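Local coordinates for amino acid ABC transporter, periplasmic amino acid-binding protein (Brucella ovis, PDB 4Z9N) that binds glutathione in a cleft between its two lobes and probably hands it to a membrane ABC transporter for uptake, at residues T183-S186 with S187-V191; T27-L30 with G31-S34; G293-F296 with E297-I300; T66-N69 with A70-F74. One frame throughout, in Å; residues are numbered along the deposited sequence.

Interaction 1. Residues T183-S186 with S187-V191; sequences TDQS and SLYGV. With GSH (glutathione), chain U.
The ring of Tyr189 meets the first turn of its own helix at one edge: Gln185 O lies near the ring plane, 3.3 Å from Tyr189 CD1, while Ser186 CA approaches obliquely. The side chain of Gln185, extended with CG opposite the backbone nitrogen (chi1 179°), runs beside the tyrosine in the same direction, its amide turned 60° from the ring. Leu188 N reaches Asp184 O at 3.0 Å, and Tyr189 N follows with Gln185 O.

On the ligand side Asp184 takes over. Asp184 OD2 accepts a hydrogen bond from the amino nitrogen N1 of glutathione at 2.6 Å, as an aspartate does for the α-amino group in amino-acid-binding relatives. The same OD2 accepts a hydrogen bond from a water 2.7 Å away. That water also meets Ser187 OG and accepts from the ligand's amide N2 at 2.9 Å, tying both hydroxyl and carboxylate to the peptide. A second water joins Ser187 OG to Ser186 OG, and the latter is bonded to Asp110 as well. Ser187 CB packs against SG2 of glutathione at 3.5 Å, and Thr183 OG1 lies against the same cysteine part of the ligand. Away from the pocket, Thr183 CG2 packs against Leu188 CD2 at 3.6 Å, the two side chains running in opposite senses.

Helix 185-192 thus starts at the ligand and packs along strand 101-117, with Leu188 on Met115, while Asp184 and Ser186 meet Phe213 of strand 211-218 and Ser187 faces Leu29 across the cleft.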
loop_
_atom_site.group_PDB
_atom_site.type_symbol
_atom_site.label_atom_id
_atom_site.label_comp_id
_atom_site.label_asym_id
_atom_site.label_seq_id
_atom_site.Cartn_x
_atom_site.Cartn_y
_atom_site.Cartn_z
ATOM N N THR D 183 -21.725 -6.966 7.461
ATOM C CA THR D 183 -20.560 -7.413 6.703
ATOM C C THR D 183 -19.916 -6.172 6.084
ATOM O O THR D 183 -20.269 -5.042 6.444
ATOM C CB THR D 183 -20.917 -8.466 5.600
ATOM O OG1 THR D 183 -19.716 -8.866 4.924
ATOM C CG2 THR D 183 -21.891 -7.914 4.587
ATOM N N ASP D 184 -18.959 -6.367 5.179
ATOM C CA ASP D 184 -18.317 -5.232 4.506
ATOM C C ASP D 184 -19.340 -4.451 3.716
ATOM O O ASP D 184 -20.295 -5.032 3.188
ATOM C CB ASP D 184 -17.198 -5.729 3.602
ATOM C CG ASP D 184 -16.161 -6.492 4.374
ATOM O OD1 ASP D 184 -15.840 -6.029 5.488
ATOM O OD2 ASP D 184 -15.692 -7.556 3.904
ATOM N N GLN D 185 -19.164 -3.138 3.632
ATOM C CA GLN D 185 -20.217 -2.334 3.041
ATOM C C GLN D 185 -20.472 -2.708 1.578
ATOM O O GLN D 185 -21.638 -2.806 1.152
ATOM C CB GLN D 185 -19.880 -0.849 3.155
ATOM C CG GLN D 185 -20.916 0.039 2.537
ATOM C CD GLN D 185 -20.458 1.475 2.493
ATOM O OE1 GLN D 185 -20.442 2.162 3.512
ATOM N NE2 GLN D 185 -20.023 1.916 1.322
ATOM N N SER D 186 -19.404 -2.960 0.817
ATOM C CA SER D 186 -19.583 -3.313 -0.598
ATOM C C SER D 186 -20.311 -4.638 -0.704
ATOM O O SER D 186 -21.031 -4.878 -1.665
ATOM C CB SER D 186 -18.248 -3.386 -1.352
ATOM O OG SER D 186 -17.415 -4.422 -0.839
ATOM N N SER D 187 -20.133 -5.491 0.299
ATOM C CA SER D 187 -20.796 -6.787 0.296
ATOM C C SER D 187 -22.293 -6.627 0.578
ATOM O O SER D 187 -23.124 -7.369 0.030
ATOM C CB SER D 187 -20.162 -7.711 1.338
ATOM O OG SER D 187 -18.796 -7.960 1.030
ATOM N N LEU D 188 -22.628 -5.682 1.456
ATOM C CA LEU D 188 -24.035 -5.386 1.750
ATOM C C LEU D 188 -24.783 -4.967 0.482
ATOM O O LEU D 188 -25.945 -5.352 0.290
ATOM C CB LEU D 188 -24.148 -4.306 2.835
ATOM C CG LEU D 188 -23.740 -4.759 4.246
ATOM C CD1 LEU D 188 -23.667 -3.579 5.196
ATOM C CD2 LEU D 188 -24.755 -5.794 4.742
ATOM N N TYR D 189 -24.127 -4.193 -0.388
ATOM C CA TYR D 189 -24.722 -3.855 -1.681
ATOM C C TYR D 189 -25.040 -5.117 -2.484
ATOM O O TYR D 189 -26.082 -5.207 -3.133
ATOM C CB TYR D 189 -23.790 -2.952 -2.507
ATOM C CG TYR D 189 -23.827 -1.474 -2.160
ATOM C CD1 TYR D 189 -23.038 -0.952 -1.136
ATOM C CD2 TYR D 189 -24.631 -0.597 -2.876
ATOM C CE1 TYR D 189 -23.060 0.406 -0.835
ATOM C CE2 TYR D 189 -24.661 0.755 -2.583
ATOM C CZ TYR D 189 -23.880 1.252 -1.561
ATOM O OH TYR D 189 -23.915 2.603 -1.276
ATOM N N GLY D 190 -24.126 -6.083 -2.459
ATOM C CA GLY D 190 -24.305 -7.310 -3.219
ATOM C C GLY D 190 -25.359 -8.231 -2.632
ATOM O O GLY D 190 -26.190 -8.794 -3.359
ATOM N N VAL D 191 -25.325 -8.392 -1.315
ATOM C CA VAL D 191 -26.334 -9.173 -0.619
ATOM C C VAL D 191 -27.719 -8.597 -0.863
ATOM O O VAL D 191 -28.672 -9.332 -1.171
ATOM C CB VAL D 191 -26.047 -9.237 0.885
ATOM C CG1 VAL D 191 -27.269 -9.770 1.626
ATOM C CG2 VAL D 191 -24.825 -10.107 1.149
HETATM N N1 GSH U . -13.717 -9.134 4.610
HETATM C CA1 GSH U . -14.182 -9.963 5.723
HETATM C C1 GSH U . -13.087 -10.972 6.064
HETATM O O11 GSH U . -13.217 -11.693 7.092
HETATM O O12 GSH U . -12.069 -11.096 5.328
HETATM C CB1 GSH U . -15.459 -10.743 5.369
HETATM C CG1 GSH U . -15.170 -11.651 4.159
HETATM C CD1 GSH U . -16.344 -12.604 3.969
HETATM O OE1 GSH U . -16.198 -13.788 3.957
HETATM N N2 GSH U . -17.657 -12.031 3.788
HETATM C CA2 GSH U . -18.776 -12.943 3.633
HETATM C C2 GSH U . -18.646 -13.811 2.373
HETATM O O2 GSH U . -17.937 -13.546 1.456
HETATM C CB2 GSH U . -20.103 -12.180 3.717
HETATM S SG2 GSH U . -20.386 -11.126 2.267
HETATM N N3 GSH U . -19.410 -15.041 2.358
HETATM C CA3 GSH U . -19.338 -15.914 1.219
HETATM C C3 GSH U . -19.017 -17.325 1.712
HETATM O O31 GSH U . -19.146 -18.288 0.910
HETATM O O32 GSH U . -18.613 -17.523 2.899
HETATM O O HOH W 1 -17.152 -9.415 2.705
HETATM O O HOH W 2 -17.625 -7.236 -1.100
#

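Interaction 2. Residues T27-L30 with G31-S34; sequences TGLL and GFAS. With GSH (glutathione), chain U.
Gly31 follows Leu30 at the tip of a tight type II turn, where its positive phi of 96° suits a residue without a side chain. Phe32 comes next and closes the turn, its N bonded to Leu29 O at 3.0 Å. With CG beside its backbone nitrogen (chi1 -83°), the phenylalanine lies alongside Leu29 and points the same way; Phe32 CB and Leu29 CD2 are 4.1 Å apart, and Leu30 O sits at the ring's edge. Ala33 N reaches the same Leu29 O at 2.9 Å, here in the carbonyl plane, and Ala33 O takes Leu29 N in return at 2.7 Å. Two residues, Phe32 and Ala33, therefore face one, Leu29: a classic beta bulge with a doubly gripped carbonyl. Gly28 CA adds a CH···O contact to Ala33 O. Ser34 OG lies 4.0 Å from Leu30 CD2.

At the start of the loop, Thr27 OG1 donates to the glycine carboxylate of glutathione, 2.6 Å to O31. This tight, hairpin-like loop, with a single bridge, connects strand 21-25 to strand 34-35: Ser34 pairs with Ser42, Phe32 and Ala33 rest on helix 44-57, and Leu29 and Phe32 touch helix 185-192.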
loop_
_atom_site.group_PDB
_atom_site.type_symbol
_atom_site.label_atom_id
_atom_site.label_comp_id
_atom_site.label_asym_id
_atom_site.label_seq_id
_atom_site.Cartn_x
_atom_site.Cartn_y
_atom_site.Cartn_z
ATOM N N THR D 27 -18.139 -18.052 -2.878
ATOM C CA THR D 27 -19.143 -19.026 -3.317
ATOM C C THR D 27 -20.228 -18.334 -4.147
ATOM O O THR D 27 -20.887 -18.964 -4.977
ATOM C CB THR D 27 -19.802 -19.754 -2.142
ATOM O OG1 THR D 27 -20.468 -18.799 -1.315
ATOM C CG2 THR D 27 -18.757 -20.480 -1.328
ATOM N N GLY D 28 -20.432 -17.046 -3.910
ATOM C CA GLY D 28 -21.460 -16.315 -4.627
ATOM C C GLY D 28 -21.841 -14.994 -3.995
ATOM O O GLY D 28 -22.673 -14.940 -3.082
ATOM N N LEU D 29 -21.239 -13.926 -4.499
ATOM C CA LEU D 29 -21.461 -12.574 -3.995
ATOM C C LEU D 29 -21.589 -11.630 -5.185
ATOM O O LEU D 29 -20.614 -11.412 -5.911
ATOM C CB LEU D 29 -20.312 -12.144 -3.068
ATOM C CG LEU D 29 -20.393 -10.735 -2.499
ATOM C CD1 LEU D 29 -21.681 -10.569 -1.721
ATOM C CD2 LEU D 29 -19.182 -10.430 -1.611
ATOM N N LEU D 30 -22.793 -11.096 -5.402
ATOM C CA LEU D 30 -23.064 -10.294 -6.593
ATOM C C LEU D 30 -22.131 -9.099 -6.650
ATOM O O LEU D 30 -21.957 -8.391 -5.660
ATOM C CB LEU D 30 -24.526 -9.832 -6.627
ATOM C CG LEU D 30 -25.559 -10.936 -6.858
ATOM C CD1 LEU D 30 -26.982 -10.433 -6.636
ATOM C CD2 LEU D 30 -25.412 -11.526 -8.260
ATOM N N GLY D 31 -21.524 -8.889 -7.813
ATOM C CA GLY D 31 -20.635 -7.759 -8.015
ATOM C C GLY D 31 -19.188 -8.138 -7.812
ATOM O O GLY D 31 -18.297 -7.574 -8.433
ATOM N N PHE D 32 -18.948 -9.124 -6.956
ATOM C CA PHE D 32 -17.585 -9.502 -6.646
ATOM C C PHE D 32 -17.183 -10.855 -7.221
ATOM O O PHE D 32 -16.128 -10.964 -7.833
ATOM C CB PHE D 32 -17.386 -9.450 -5.135
ATOM C CG PHE D 32 -17.098 -8.069 -4.666
ATOM C CD1 PHE D 32 -18.132 -7.159 -4.486
ATOM C CD2 PHE D 32 -15.792 -7.634 -4.531
ATOM C CE1 PHE D 32 -17.861 -5.857 -4.092
ATOM C CE2 PHE D 32 -15.512 -6.328 -4.147
ATOM C CZ PHE D 32 -16.554 -5.439 -3.934
ATOM N N ALA D 33 -18.009 -11.877 -7.030
ATOM C CA ALA D 33 -17.724 -13.183 -7.621
ATOM C C ALA D 33 -18.958 -14.047 -7.561
ATOM O O ALA D 33 -19.408 -14.435 -6.480
ATOM C CB ALA D 33 -16.572 -13.873 -6.914
ATOM N N SER D 34 -19.501 -14.337 -8.732
ATOM C CA SER D 34 -20.751 -15.066 -8.831
ATOM C C SER D 34 -20.781 -15.884 -10.111
ATOM O O SER D 34 -20.435 -15.376 -11.176
ATOM C CB SER D 34 -21.927 -14.096 -8.782
ATOM O OG SER D 34 -23.146 -14.791 -8.620
HETATM N N1 GSH U . -13.717 -9.134 4.610
HETATM C CA1 GSH U . -14.182 -9.963 5.723
HETATM C C1 GSH U . -13.087 -10.972 6.064
HETATM O O11 GSH U . -13.217 -11.693 7.092
HETATM O O12 GSH U . -12.069 -11.096 5.328
HETATM C CB1 GSH U . -15.459 -10.743 5.369
HETATM C CG1 GSH U . -15.170 -11.651 4.159
HETATM C CD1 GSH U . -16.344 -12.604 3.969
HETATM O OE1 GSH U . -16.198 -13.788 3.957
HETATM N N2 GSH U . -17.657 -12.031 3.788
HETATM C CA2 GSH U . -18.776 -12.943 3.633
HETATM C C2 GSH U . -18.646 -13.811 2.373
HETATM O O2 GSH U . -17.937 -13.546 1.456
HETATM C CB2 GSH U . -20.103 -12.180 3.717
HETATM S SG2 GSH U . -20.386 -11.126 2.267
HETATM N N3 GSH U . -19.410 -15.041 2.358
HETATM C CA3 GSH U . -19.338 -15.914 1.219
HETATM C C3 GSH U . -19.017 -17.325 1.712
HETATM O O31 GSH U . -19.146 -18.288 0.910
HETATM O O32 GSH U . -18.613 -17.523 2.899
#

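Interaction 3. Residues G293-F296 with E297-I300; sequences GEIF and ERNI
This is nearly the whole of the short helix 292-299 and its C-terminal exit, and its i to i+4 bonds run right up to the point where Ile300 leaves helical angles. Glu297 N bonds to Gly293 O at 2.9 Å, Arg298 N to Glu294 O at 3.2 Å, and Ile300 N to Phe296 O at 2.9 Å. Between them Asn299 N makes two weak bonds, to Ile295 O and Phe296 O, and Asn299 ND2 also turns back to Ile295 O at 2.8 Å, the carbonyl oxygen standing 23° out of the amide plane. ND2 is also bonded to Asp47 of helix 44-57.

The chain of Arg298 folds back at its third torsion (chi3 61°) and lays its guanidinium over the backbone, one face above Glu294 O, which lies 3.6 Å below the plane near its centre. NH1 forms a salt bridge with Asp47, and NH2 reaches Val289 O. At the edge of the group a water accepts from NH2 and donates to Glu294 OE1, bridging charges that do not touch directly; the other carboxylate oxygen of Glu294 takes the backbone N of Gln245. Ile295 and Phe296 turn their side chains to Phe44.

On the Phe296 ring sits a CH-π contact: Ile300 CG1 is 3.8 Å from the centroid and just 4° off the normal, with Ile300 CD1 continuing across the face to 3.7 Å from Phe296 CE2.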
loop_
_atom_site.group_PDB
_atom_site.type_symbol
_atom_site.label_atom_id
_atom_site.label_comp_id
_atom_site.label_asym_id
_atom_site.label_seq_id
_atom_site.Cartn_x
_atom_site.Cartn_y
_atom_site.Cartn_z
ATOM N N GLY D 293 -10.373 1.067 -13.418
ATOM C CA GLY D 293 -11.639 1.781 -13.410
ATOM C C GLY D 293 -12.696 1.039 -14.194
ATOM O O GLY D 293 -13.881 1.042 -13.841
ATOM N N GLU D 294 -12.266 0.407 -15.284
ATOM C CA GLU D 294 -13.185 -0.366 -16.094
ATOM C C GLU D 294 -13.692 -1.597 -15.342
ATOM O O GLU D 294 -14.871 -1.941 -15.454
ATOM C CB GLU D 294 -12.529 -0.768 -17.407
ATOM C CG GLU D 294 -12.139 0.422 -18.284
ATOM C CD GLU D 294 -11.683 -0.024 -19.645
ATOM O OE1 GLU D 294 -12.544 -0.127 -20.562
ATOM O OE2 GLU D 294 -10.473 -0.283 -19.804
ATOM N N ILE D 295 -12.814 -2.237 -14.569
ATOM C CA ILE D 295 -13.202 -3.378 -13.749
ATOM C C ILE D 295 -14.180 -2.920 -12.678
ATOM O O ILE D 295 -15.189 -3.581 -12.423
ATOM C CB ILE D 295 -11.969 -4.061 -13.113
ATOM C CG1 ILE D 295 -11.083 -4.681 -14.198
ATOM C CG2 ILE D 295 -12.388 -5.123 -12.102
ATOM C CD1 ILE D 295 -9.735 -5.158 -13.660
ATOM N N PHE D 296 -13.881 -1.778 -12.067
ATOM C CA PHE D 296 -14.736 -1.214 -11.023
ATOM C C PHE D 296 -16.126 -0.919 -11.578
ATOM O O PHE D 296 -17.135 -1.370 -11.041
ATOM C CB PHE D 296 -14.109 0.067 -10.436
ATOM C CG PHE D 296 -14.762 0.544 -9.169
ATOM C CD1 PHE D 296 -15.984 1.197 -9.205
ATOM C CD2 PHE D 296 -14.150 0.342 -7.937
ATOM C CE1 PHE D 296 -16.591 1.628 -8.038
ATOM C CE2 PHE D 296 -14.749 0.777 -6.771
ATOM C CZ PHE D 296 -15.971 1.414 -6.818
ATOM N N GLU D 297 -16.182 -0.167 -12.672
ATOM C CA GLU D 297 -17.466 0.296 -13.172
ATOM C C GLU D 297 -18.402 -0.812 -13.659
ATOM O O GLU D 297 -19.608 -0.758 -13.403
ATOM C CB GLU D 297 -17.234 1.310 -14.292
ATOM C CG GLU D 297 -16.802 2.663 -13.744
ATOM C CD GLU D 297 -17.822 3.226 -12.760
ATOM O OE1 GLU D 297 -19.025 3.187 -13.085
ATOM O OE2 GLU D 297 -17.437 3.693 -11.669
ATOM N N ARG D 298 -17.870 -1.810 -14.361
ATOM C CA ARG D 298 -18.729 -2.829 -14.956
ATOM C C ARG D 298 -19.284 -3.778 -13.896
ATOM O O ARG D 298 -20.319 -4.412 -14.104
ATOM C CB ARG D 298 -17.968 -3.625 -16.028
ATOM C CG ARG D 298 -17.090 -4.754 -15.482
ATOM C CD ARG D 298 -16.571 -5.653 -16.595
ATOM N NE ARG D 298 -15.753 -4.897 -17.536
ATOM C CZ ARG D 298 -14.425 -4.944 -17.584
ATOM N NH1 ARG D 298 -13.747 -5.747 -16.773
ATOM N NH2 ARG D 298 -13.774 -4.209 -18.474
ATOM N N ASN D 299 -18.590 -3.880 -12.768
ATOM C CA ASN D 299 -18.963 -4.858 -11.749
ATOM C C ASN D 299 -19.696 -4.260 -10.557
ATOM O O ASN D 299 -20.666 -4.838 -10.075
ATOM C CB ASN D 299 -17.717 -5.579 -11.245
ATOM C CG ASN D 299 -17.153 -6.531 -12.267
ATOM O OD1 ASN D 299 -17.819 -7.484 -12.674
ATOM N ND2 ASN D 299 -15.914 -6.295 -12.671
ATOM N N ILE D 300 -19.202 -3.141 -10.038
ATOM C CA ILE D 300 -19.723 -2.633 -8.772
ATOM C C ILE D 300 -20.031 -1.140 -8.833
ATOM O O ILE D 300 -20.673 -0.603 -7.933
ATOM C CB ILE D 300 -18.748 -2.945 -7.589
ATOM C CG1 ILE D 300 -17.389 -2.261 -7.781
ATOM C CG2 ILE D 300 -18.578 -4.446 -7.414
ATOM C CD1 ILE D 300 -16.401 -2.511 -6.628
HETATM O O HOH W 3 -13.783 -2.648 -20.831
#

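Interaction 4. Residues T66-N69 with A70-F74; sequences TPLN and AKERF. With GSH (glutathione), chain U.
Hydrogen bonds join Asn69 and Glu72 twice. Asn69 N bonds to the Glu72 carboxylate, 2.8 Å from OE2 and nearly straight at 170°, meeting it on the anti side, and Glu72 N returns to Asn69 O at 3.2 Å. Asn69 CG sits between its own N and carbonyl carbon (chi1 69°), which brings OD1 over the next residues: Lys71 N donates to it at 2.8 Å, an Asx turn, and Glu72 N adds a weak bond. The amide and the carboxylate stack with planes 3° apart.

By these turns the chain passes from strand 63-67 into helix 73-78, a strand-to-helix link that lines the binding cleft of the periplasmic binding protein fold.

Charge dominates on the ligand side. Arg73 NH1 and NH2 grip the γ-glutamyl carboxylate of glutathione, 2.9 Å to O12 and 3.0 Å to O11, a pair of hydrogen bonds to its two oxygens as in amino-acid-binding relatives. NE donates to Ala70 O, in the guanidinium plane, holding the group's rotation; Thr89 and Gly140 take further bonds from NH1 and NH2. Ala70 N gives a weak bond to the glycine carboxylate.

The apolar packing comes from Leu68: Leu68 CD2 touches Glu72 CG at 3.8 Å, and Leu68 CB lies against Arg73 CA.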
loop_
_atom_site.group_PDB
_atom_site.type_symbol
_atom_site.label_atom_id
_atom_site.label_comp_id
_atom_site.label_asym_id
_atom_site.label_seq_id
_atom_site.Cartn_x
_atom_site.Cartn_y
_atom_site.Cartn_z
ATOM N N THR D 66 -12.174 -21.895 -7.827
ATOM C CA THR D 66 -12.488 -22.708 -6.657
ATOM C C THR D 66 -13.315 -21.881 -5.671
ATOM O O THR D 66 -12.765 -21.045 -4.962
ATOM C CB THR D 66 -11.193 -23.205 -5.973
ATOM O OG1 THR D 66 -10.441 -24.009 -6.898
ATOM C CG2 THR D 66 -11.493 -24.023 -4.690
ATOM N N PRO D 67 -14.643 -22.096 -5.639
ATOM C CA PRO D 67 -15.459 -21.364 -4.663
ATOM C C PRO D 67 -15.122 -21.800 -3.240
ATOM O O PRO D 67 -14.980 -22.996 -2.992
ATOM C CB PRO D 67 -16.892 -21.742 -5.035
ATOM C CG PRO D 67 -16.762 -23.085 -5.699
ATOM C CD PRO D 67 -15.436 -23.052 -6.432
ATOM N N LEU D 68 -14.981 -20.823 -2.343
ATOM C CA LEU D 68 -14.560 -21.034 -0.962
ATOM C C LEU D 68 -15.387 -20.221 0.047
ATOM O O LEU D 68 -15.523 -19.007 -0.086
ATOM C CB LEU D 68 -13.063 -20.697 -0.812
ATOM C CG LEU D 68 -12.065 -21.413 -1.729
ATOM C CD1 LEU D 68 -10.702 -20.737 -1.801
ATOM C CD2 LEU D 68 -11.902 -22.836 -1.210
ATOM N N ASN D 69 -15.932 -20.886 1.067
ATOM C CA ASN D 69 -16.637 -20.138 2.104
ATOM C C ASN D 69 -15.612 -19.518 3.051
ATOM O O ASN D 69 -14.400 -19.743 2.911
ATOM C CB ASN D 69 -17.670 -21.020 2.849
ATOM C CG ASN D 69 -17.048 -22.096 3.724
ATOM O OD1 ASN D 69 -16.038 -21.887 4.376
ATOM N ND2 ASN D 69 -17.681 -23.277 3.741
ATOM N N ALA D 70 -16.090 -18.725 4.004
ATOM C CA ALA D 70 -15.210 -17.891 4.813
ATOM C C ALA D 70 -14.226 -18.729 5.628
ATOM O O ALA D 70 -13.132 -18.270 5.982
ATOM C CB ALA D 70 -16.039 -17.003 5.730
ATOM N N LYS D 71 -14.630 -19.960 5.925
ATOM C CA LYS D 71 -13.847 -20.839 6.783
ATOM C C LYS D 71 -12.818 -21.718 6.061
ATOM O O LYS D 71 -11.867 -22.184 6.674
ATOM C CB LYS D 71 -14.788 -21.724 7.584
ATOM C CG LYS D 71 -15.416 -21.013 8.758
ATOM C CD LYS D 71 -16.233 -21.980 9.594
ATOM C CE LYS D 71 -16.166 -21.598 11.063
ATOM N NZ LYS D 71 -16.793 -22.639 11.921
ATOM N N GLU D 72 -12.990 -21.951 4.768
ATOM C CA GLU D 72 -12.076 -22.853 4.081
ATOM C C GLU D 72 -11.088 -22.100 3.187
ATOM O O GLU D 72 -10.172 -22.697 2.630
ATOM C CB GLU D 72 -12.868 -23.873 3.264
ATOM C CG GLU D 72 -13.686 -23.250 2.170
ATOM C CD GLU D 72 -14.816 -24.149 1.683
ATOM O OE1 GLU D 72 -14.853 -25.341 2.049
ATOM O OE2 GLU D 72 -15.669 -23.653 0.925
ATOM N N ARG D 73 -11.260 -20.788 3.062
ATOM C CA ARG D 73 -10.476 -20.025 2.083
ATOM C C ARG D 73 -8.966 -20.032 2.358
ATOM O O ARG D 73 -8.161 -20.141 1.427
ATOM C CB ARG D 73 -10.984 -18.578 2.006
ATOM C CG ARG D 73 -11.050 -17.862 3.370
ATOM C CD ARG D 73 -11.622 -16.443 3.269
ATOM N NE ARG D 73 -12.130 -16.011 4.577
ATOM C CZ ARG D 73 -12.315 -14.746 4.956
ATOM N NH1 ARG D 73 -11.999 -13.734 4.149
ATOM N NH2 ARG D 73 -12.803 -14.495 6.165
ATOM N N PHE D 74 -8.555 -19.917 3.620
ATOM C CA PHE D 74 -7.112 -19.838 3.871
ATOM C C PHE D 74 -6.452 -21.221 3.703
ATOM O O PHE D 74 -5.339 -21.318 3.184
ATOM C CB PHE D 74 -6.838 -19.241 5.259
ATOM C CG PHE D 74 -7.394 -17.862 5.422
ATOM C CD1 PHE D 74 -6.907 -16.815 4.651
ATOM C CD2 PHE D 74 -8.461 -17.633 6.287
ATOM C CE1 PHE D 74 -7.432 -15.532 4.768
ATOM C CE2 PHE D 74 -9.000 -16.365 6.424
ATOM C CZ PHE D 74 -8.492 -15.303 5.661
HETATM N N1 GSH U . -13.717 -9.134 4.610
HETATM C CA1 GSH U . -14.182 -9.963 5.723
HETATM C C1 GSH U . -13.087 -10.972 6.064
HETATM O O11 GSH U . -13.217 -11.693 7.092
HETATM O O12 GSH U . -12.069 -11.096 5.328
HETATM C CB1 GSH U . -15.459 -10.743 5.369
HETATM C CG1 GSH U . -15.170 -11.651 4.159
HETATM C CD1 GSH U . -16.344 -12.604 3.969
HETATM O OE1 GSH U . -16.198 -13.788 3.957
HETATM N N2 GSH U . -17.657 -12.031 3.788
HETATM C CA2 GSH U . -18.776 -12.943 3.633
HETATM C C2 GSH U . -18.646 -13.811 2.373
HETATM O O2 GSH U . -17.937 -13.546 1.456
HETATM C CB2 GSH U . -20.103 -12.180 3.717
HETATM S SG2 GSH U . -20.386 -11.126 2.267
HETATM N N3 GSH U . -19.410 -15.041 2.358
HETATM C CA3 GSH U . -19.338 -15.914 1.219
HETATM C C3 GSH U . -19.017 -17.325 1.712
HETATM O O31 GSH U . -19.146 -18.288 0.910
HETATM O O32 GSH U . -18.613 -17.523 2.899
#

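How the interactions relate
Interactions 1, 2 and 4 share glutathione but hold different parts of it: 183-191 the amino group and thiol, 66-74 the γ-glutamyl carboxylate, and both 27-34 and 66-74 the glycine end. Of these, interaction 1 is the most buried and combines a direct carboxylate bond with bridging waters; interaction 4 sets a guanidinium against a carboxylate, while interaction 2 is mainly backbone pairing. Interactions 1 and 2 meet directly, Ser187 OG lying 3.6 Å from Leu29 CD2, so the helix and the loop close on each other beside the ligand. Interaction 3 touches no ligand, yet Ile300 CG2 packs at 3.7 Å on Phe32 CE1, joining helix 292-299 to the loop, with Arg298 exposed and the glutamates partly so.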